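Local coordinates for LP04448p (Drosophila melanogaster, PDB 2QK2), which probably binds tubulin through its TOG domains, this being the second, and tracks growing microtubule plus ends as a member of the XMAP215 family, at residues A[29-43]-A[70-84]. Residues are numbered along the deposited sequence; the frame is centred on the assembly and turned at random.
Sequences WTLRKESLEVLEKLL and NVVLVAMAGKCLALL
Asn-70 lays its amide over one face of the Trp-29 indole: ND2 lies 3.4 Å from CD2 of Trp-29, offset toward the rim, with ring and amide planes 26° apart. Its OD1 turns the other way and caps helix 71-84, accepting from Leu-73 N at 3.2 Å and weakly from Val-72 N. With an alanine here, the first turn would probably lose its side-chain cap and the indole face its amide cover. Leu-73 fills a hole formed by Trp-29, Arg-32, Lys-33 and Leu-36, its two methyls parted: CD1 meets the indole edge in plane, 3.7 Å from Trp-29 CE3, while CD2 reaches the guanidinium of Arg-32, 3.4 Å from NE, a group held by a salt bridge to Asp-68. Farther along, the selenomethionine Met-76 bends at chi3 (79°), which sets its CE against the backbone of helix 29-43, 3.6 Å from Glu-37 N, with SE beside Lys-33 CG. Cys-80 points SG at the backbone and CB of Glu-40, and its CB touches Leu-39 CD2 and Leu-43 CD1, which approach from the same side. Leu-43 CB abuts Leu-83 CB at 3.8 Å. The helices run in the same general direction, their axes 28° apart and 9.6 Å at closest approach, without a hydrogen bond between them. Such knobs-into-holes packing of neighbouring helices, with helix 55-67 against Leu-36, Leu-39 and Ala-77, is characteristic of the HEAT-repeat array of a TOG domain.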
loop_
_atom_site.group_PDB
_atom_site.type_symbol
_atom_site.label_atom_id
_atom_site.label_comp_id
_atom_site.label_asym_id
_atom_site.label_seq_id
_atom_site.Cartn_x
_atom_site.Cartn_y
_atom_site.Cartn_z
ATOM N N TRP A 29 -1.840 15.126 -22.179
ATOM C CA TRP A 29 -1.977 13.869 -21.448
ATOM C C TRP A 29 -1.825 12.607 -22.297
ATOM O O TRP A 29 -1.331 11.587 -21.808
ATOM C CB TRP A 29 -3.305 13.826 -20.679
ATOM C CG TRP A 29 -4.498 13.430 -21.495
ATOM C CD1 TRP A 29 -5.269 14.245 -22.278
ATOM C CD2 TRP A 29 -5.060 12.115 -21.609
ATOM N NE1 TRP A 29 -6.277 13.518 -22.871
ATOM C CE2 TRP A 29 -6.173 12.209 -22.477
ATOM C CE3 TRP A 29 -4.732 10.865 -21.061
ATOM C CZ2 TRP A 29 -6.961 11.099 -22.811
ATOM C CZ3 TRP A 29 -5.517 9.759 -21.394
ATOM C CH2 TRP A 29 -6.619 9.887 -22.261
ATOM N N THR A 30 -2.229 12.668 -23.563
ATOM C CA THR A 30 -2.117 11.500 -24.433
ATOM C C THR A 30 -0.666 11.134 -24.711
ATOM O O THR A 30 -0.363 9.989 -25.036
ATOM C CB THR A 30 -2.857 11.706 -25.776
ATOM O OG1 THR A 30 -2.519 12.985 -26.327
ATOM C CG2 THR A 30 -4.357 11.624 -25.566
ATOM N N LEU A 31 0.235 12.101 -24.580
ATOM C CA LEU A 31 1.645 11.817 -24.799
ATOM C C LEU A 31 2.201 11.165 -23.536
ATOM O O LEU A 31 3.013 10.242 -23.609
ATOM C CB LEU A 31 2.419 13.099 -25.128
ATOM C CG LEU A 31 2.077 13.767 -26.467
ATOM C CD1 LEU A 31 2.998 14.967 -26.699
ATOM C CD2 LEU A 31 2.238 12.759 -27.598
ATOM N N ARG A 32 1.762 11.643 -22.375
ATOM C CA ARG A 32 2.222 11.059 -21.121
ATOM C C ARG A 32 1.698 9.618 -21.081
ATOM O O ARG A 32 2.411 8.701 -20.675
ATOM C CB ARG A 32 1.702 11.864 -19.919
ATOM C CG ARG A 32 2.150 13.335 -19.922
ATOM C CD ARG A 32 2.138 13.965 -18.527
ATOM N NE ARG A 32 0.800 14.126 -17.966
ATOM C CZ ARG A 32 -0.111 14.993 -18.405
ATOM N NH1 ARG A 32 0.159 15.802 -19.428
ATOM N NH2 ARG A 32 -1.298 15.059 -17.813
ATOM N N LYS A 33 0.455 9.430 -21.523
ATOM C CA LYS A 33 -0.161 8.104 -21.565
ATOM C C LYS A 33 0.683 7.118 -22.377
ATOM O O LYS A 33 0.823 5.947 -22.006
ATOM C CB LYS A 33 -1.561 8.187 -22.187
ATOM C CG LYS A 33 -2.175 6.825 -22.500
ATOM C CD LYS A 33 -3.492 6.956 -23.240
ATOM C CE LYS A 33 -3.301 7.544 -24.631
ATOM N NZ LYS A 33 -2.610 6.610 -25.560
ATOM N N GLU A 34 1.247 7.586 -23.485
ATOM C CA GLU A 34 2.057 6.716 -24.329
ATOM C C GLU A 34 3.244 6.081 -23.598
ATOM O O GLU A 34 3.533 4.900 -23.800
ATOM C CB GLU A 34 2.524 7.481 -25.577
ATOM C CG GLU A 34 1.344 8.015 -26.396
ATOM C CD GLU A 34 1.744 8.607 -27.740
ATOM O OE1 GLU A 34 2.865 9.145 -27.855
ATOM O OE2 GLU A 34 0.918 8.545 -28.677
ATOM N N SER A 35 3.928 6.846 -22.749
ATOM C CA SER A 35 5.054 6.293 -21.995
ATOM C C SER A 35 4.559 5.235 -21.008
ATOM O O SER A 35 5.115 4.140 -20.931
ATOM C CB SER A 35 5.793 7.392 -21.216
ATOM O OG SER A 35 6.648 8.148 -22.056
ATOM N N LEU A 36 3.512 5.562 -20.252
ATOM C CA LEU A 36 2.975 4.623 -19.270
ATOM C C LEU A 36 2.419 3.350 -19.922
ATOM O O LEU A 36 2.548 2.256 -19.360
ATOM C CB LEU A 36 1.905 5.307 -18.402
ATOM C CG LEU A 36 2.398 6.489 -17.548
ATOM C CD1 LEU A 36 1.253 7.031 -16.711
ATOM C CD2 LEU A 36 3.548 6.047 -16.638
ATOM N N GLU A 37 1.808 3.489 -21.100
ATOM C CA GLU A 37 1.260 2.334 -21.827
ATOM C C GLU A 37 2.353 1.324 -22.122
ATOM O O GLU A 37 2.207 0.128 -21.868
ATOM C CB GLU A 37 0.688 2.740 -23.181
ATOM C CG GLU A 37 -0.685 3.330 -23.179
ATOM C CD GLU A 37 -1.232 3.416 -24.593
ATOM O OE1 GLU A 37 -1.473 2.347 -25.201
ATOM O OE2 GLU A 37 -1.403 4.542 -25.102
ATOM N N VAL A 38 3.437 1.819 -22.707
ATOM C CA VAL A 38 4.563 0.975 -23.063
ATOM C C VAL A 38 5.147 0.311 -21.826
ATOM O O VAL A 38 5.456 -0.878 -21.842
ATOM C CB VAL A 38 5.656 1.794 -23.784
ATOM C CG1 VAL A 38 6.867 0.926 -24.058
ATOM C CG2 VAL A 38 5.105 2.336 -25.100
ATOM N N LEU A 39 5.294 1.080 -20.751
ATOM C CA LEU A 39 5.841 0.543 -19.512
ATOM C C LEU A 39 4.919 -0.525 -18.938
ATOM O O LEU A 39 5.368 -1.610 -18.564
ATOM C CB LEU A 39 6.028 1.651 -18.473
ATOM C CG LEU A 39 6.446 1.188 -17.070
ATOM C CD1 LEU A 39 7.820 0.530 -17.115
ATOM C CD2 LEU A 39 6.458 2.390 -16.132
ATOM N N GLU A 40 3.627 -0.222 -18.867
ATOM C CA GLU A 40 2.693 -1.193 -18.315
ATOM C C GLU A 40 2.765 -2.519 -19.063
ATOM O O GLU A 40 2.655 -3.583 -18.454
ATOM C CB GLU A 40 1.259 -0.663 -18.339
ATOM C CG GLU A 40 0.325 -1.524 -17.493
ATOM C CD GLU A 40 -1.042 -0.900 -17.276
ATOM O OE1 GLU A 40 -1.110 0.311 -16.952
ATOM O OE2 GLU A 40 -2.050 -1.628 -17.415
ATOM N N LYS A 41 2.960 -2.461 -20.378
ATOM C CA LYS A 41 3.048 -3.684 -21.174
ATOM C C LYS A 41 4.338 -4.445 -20.867
ATOM O O LYS A 41 4.337 -5.678 -20.767
ATOM C CB LYS A 41 2.981 -3.370 -22.668
ATOM C CG LYS A 41 3.003 -4.621 -23.540
ATOM C CD LYS A 41 3.016 -4.289 -25.022
ATOM C CE LYS A 41 3.029 -5.556 -25.865
ATOM N NZ LYS A 41 3.151 -5.240 -27.319
ATOM N N LEU A 42 5.441 -3.713 -20.732
ATOM C CA LEU A 42 6.718 -4.338 -20.406
ATOM C C LEU A 42 6.605 -5.059 -19.066
ATOM O O LEU A 42 7.072 -6.187 -18.920
ATOM C CB LEU A 42 7.831 -3.290 -20.311
ATOM C CG LEU A 42 8.345 -2.685 -21.618
ATOM C CD1 LEU A 42 9.355 -1.580 -21.319
ATOM C CD2 LEU A 42 8.971 -3.790 -22.468
ATOM N N LEU A 43 5.980 -4.403 -18.091
ATOM C CA LEU A 43 5.823 -4.977 -16.760
ATOM C C LEU A 43 4.910 -6.203 -16.747
ATOM O O LEU A 43 5.135 -7.141 -15.979
ATOM C CB LEU A 43 5.298 -3.914 -15.785
ATOM C CG LEU A 43 6.257 -2.750 -15.497
ATOM C CD1 LEU A 43 5.552 -1.681 -14.668
ATOM C CD2 LEU A 43 7.488 -3.265 -14.760
ATOM N N ASN A 70 -4.614 14.457 -14.350
ATOM C CA ASN A 70 -5.418 13.467 -15.059
ATOM C C ASN A 70 -5.508 12.154 -14.260
ATOM O O ASN A 70 -4.509 11.448 -14.106
ATOM C CB ASN A 70 -4.787 13.225 -16.434
ATOM C CG ASN A 70 -5.661 12.393 -17.340
ATOM O OD1 ASN A 70 -6.008 11.256 -17.014
ATOM N ND2 ASN A 70 -6.020 12.954 -18.495
ATOM N N VAL A 71 -6.703 11.827 -13.764
ATOM C CA VAL A 71 -6.879 10.619 -12.964
ATOM C C VAL A 71 -6.620 9.315 -13.711
ATOM O O VAL A 71 -6.317 8.297 -13.095
ATOM C CB VAL A 71 -8.283 10.558 -12.314
ATOM C CG1 VAL A 71 -8.441 11.716 -11.349
ATOM C CG2 VAL A 71 -9.376 10.589 -13.385
ATOM N N VAL A 72 -6.738 9.335 -15.032
ATOM C CA VAL A 72 -6.466 8.129 -15.804
ATOM C C VAL A 72 -4.960 7.833 -15.739
ATOM O O VAL A 72 -4.543 6.674 -15.655
ATOM C CB VAL A 72 -6.900 8.293 -17.280
ATOM C CG1 VAL A 72 -6.292 7.195 -18.130
ATOM C CG2 VAL A 72 -8.419 8.235 -17.373
ATOM N N LEU A 73 -4.159 8.890 -15.776
ATOM C CA LEU A 73 -2.704 8.766 -15.705
ATOM C C LEU A 73 -2.278 8.362 -14.290
ATOM O O LEU A 73 -1.353 7.574 -14.113
ATOM C CB LEU A 73 -2.051 10.092 -16.106
ATOM C CG LEU A 73 -1.555 10.205 -17.557
ATOM C CD1 LEU A 73 -2.439 9.409 -18.501
ATOM C CD2 LEU A 73 -1.498 11.673 -17.954
ATOM N N VAL A 74 -2.958 8.904 -13.284
ATOM C CA VAL A 74 -2.658 8.565 -11.900
ATOM C C VAL A 74 -2.862 7.062 -11.698
ATOM O O VAL A 74 -1.991 6.382 -11.147
ATOM C CB VAL A 74 -3.561 9.349 -10.931
ATOM C CG1 VAL A 74 -3.383 8.837 -9.504
ATOM C CG2 VAL A 74 -3.211 10.836 -11.006
ATOM N N ALA A 75 -3.995 6.542 -12.169
ATOM C CA ALA A 75 -4.297 5.112 -12.043
ATOM C C ALA A 75 -3.274 4.259 -12.781
ATOM O O ALA A 75 -2.820 3.239 -12.260
ATOM C CB ALA A 75 -5.703 4.808 -12.585
HETATM N N MSE A 76 -2.917 4.661 -13.998
HETATM C CA MSE A 76 -1.931 3.899 -14.769
HETATM C C MSE A 76 -0.576 3.888 -14.058
HETATM O O MSE A 76 0.105 2.861 -14.014
HETATM C CB MSE A 76 -1.745 4.495 -16.170
HETATM C CG MSE A 76 -2.939 4.351 -17.119
HETATM SE SE MSE A 76 -2.475 5.143 -18.852
HETATM C CE MSE A 76 -1.428 3.706 -19.582
ATOM N N ALA A 77 -0.181 5.038 -13.523
ATOM C CA ALA A 77 1.092 5.151 -12.818
ATOM C C ALA A 77 1.062 4.303 -11.542
ATOM O O ALA A 77 2.064 3.694 -11.166
ATOM C CB ALA A 77 1.379 6.616 -12.484
ATOM N N GLY A 78 -0.090 4.266 -10.878
ATOM C CA GLY A 78 -0.222 3.462 -9.678
ATOM C C GLY A 78 -0.078 1.990 -10.026
ATOM O O GLY A 78 0.630 1.246 -9.349
ATOM N N LYS A 79 -0.743 1.571 -11.098
ATOM C CA LYS A 79 -0.683 0.183 -11.544
ATOM C C LYS A 79 0.760 -0.198 -11.884
ATOM O O LYS A 79 1.261 -1.234 -11.446
ATOM C CB LYS A 79 -1.581 -0.011 -12.771
ATOM C CG LYS A 79 -1.623 -1.438 -13.293
ATOM C CD LYS A 79 -2.247 -2.360 -12.264
ATOM C CE LYS A 79 -2.376 -3.782 -12.784
ATOM N NZ LYS A 79 -3.030 -4.661 -11.767
ATOM N N CYS A 80 1.429 0.643 -12.665
ATOM C CA CYS A 80 2.819 0.379 -13.034
ATOM C C CYS A 80 3.715 0.251 -11.800
ATOM O O CYS A 80 4.601 -0.600 -11.759
ATOM C CB CYS A 80 3.358 1.498 -13.932
ATOM S SG CYS A 80 2.770 1.440 -15.640
ATOM N N LEU A 81 3.485 1.099 -10.798
ATOM C CA LEU A 81 4.285 1.066 -9.582
ATOM C C LEU A 81 4.063 -0.260 -8.850
ATOM O O LEU A 81 5.004 -0.856 -8.316
ATOM C CB LEU A 81 3.919 2.242 -8.672
ATOM C CG LEU A 81 4.786 2.440 -7.421
ATOM C CD1 LEU A 81 6.252 2.612 -7.813
ATOM C CD2 LEU A 81 4.299 3.658 -6.660
ATOM N N ALA A 82 2.817 -0.719 -8.844
ATOM C CA ALA A 82 2.466 -1.981 -8.201
ATOM C C ALA A 82 3.179 -3.143 -8.895
ATOM O O ALA A 82 3.772 -3.994 -8.237
ATOM C CB ALA A 82 0.949 -2.195 -8.254
ATOM N N LEU A 83 3.130 -3.170 -10.224
ATOM C CA LEU A 83 3.774 -4.244 -10.975
ATOM C C LEU A 83 5.285 -4.194 -10.805
ATOM O O LEU A 83 5.946 -5.233 -10.743
ATOM C CB LEU A 83 3.408 -4.161 -12.460
ATOM C CG LEU A 83 1.920 -4.360 -12.786
ATOM C CD1 LEU A 83 1.661 -4.053 -14.253
ATOM C CD2 LEU A 83 1.508 -5.780 -12.455
ATOM N N LEU A 84 5.833 -2.987 -10.720
ATOM C CA LEU A 84 7.267 -2.832 -10.540
ATOM C C LEU A 84 7.662 -3.388 -9.166
ATOM O O LEU A 84 8.637 -4.137 -9.039
ATOM C CB LEU A 84 7.656 -1.351 -10.643
ATOM C CG LEU A 84 9.132 -0.988 -10.429
ATOM C CD1 LEU A 84 9.997 -1.642 -11.508
ATOM C CD2 LEU A 84 9.290 0.531 -10.465
#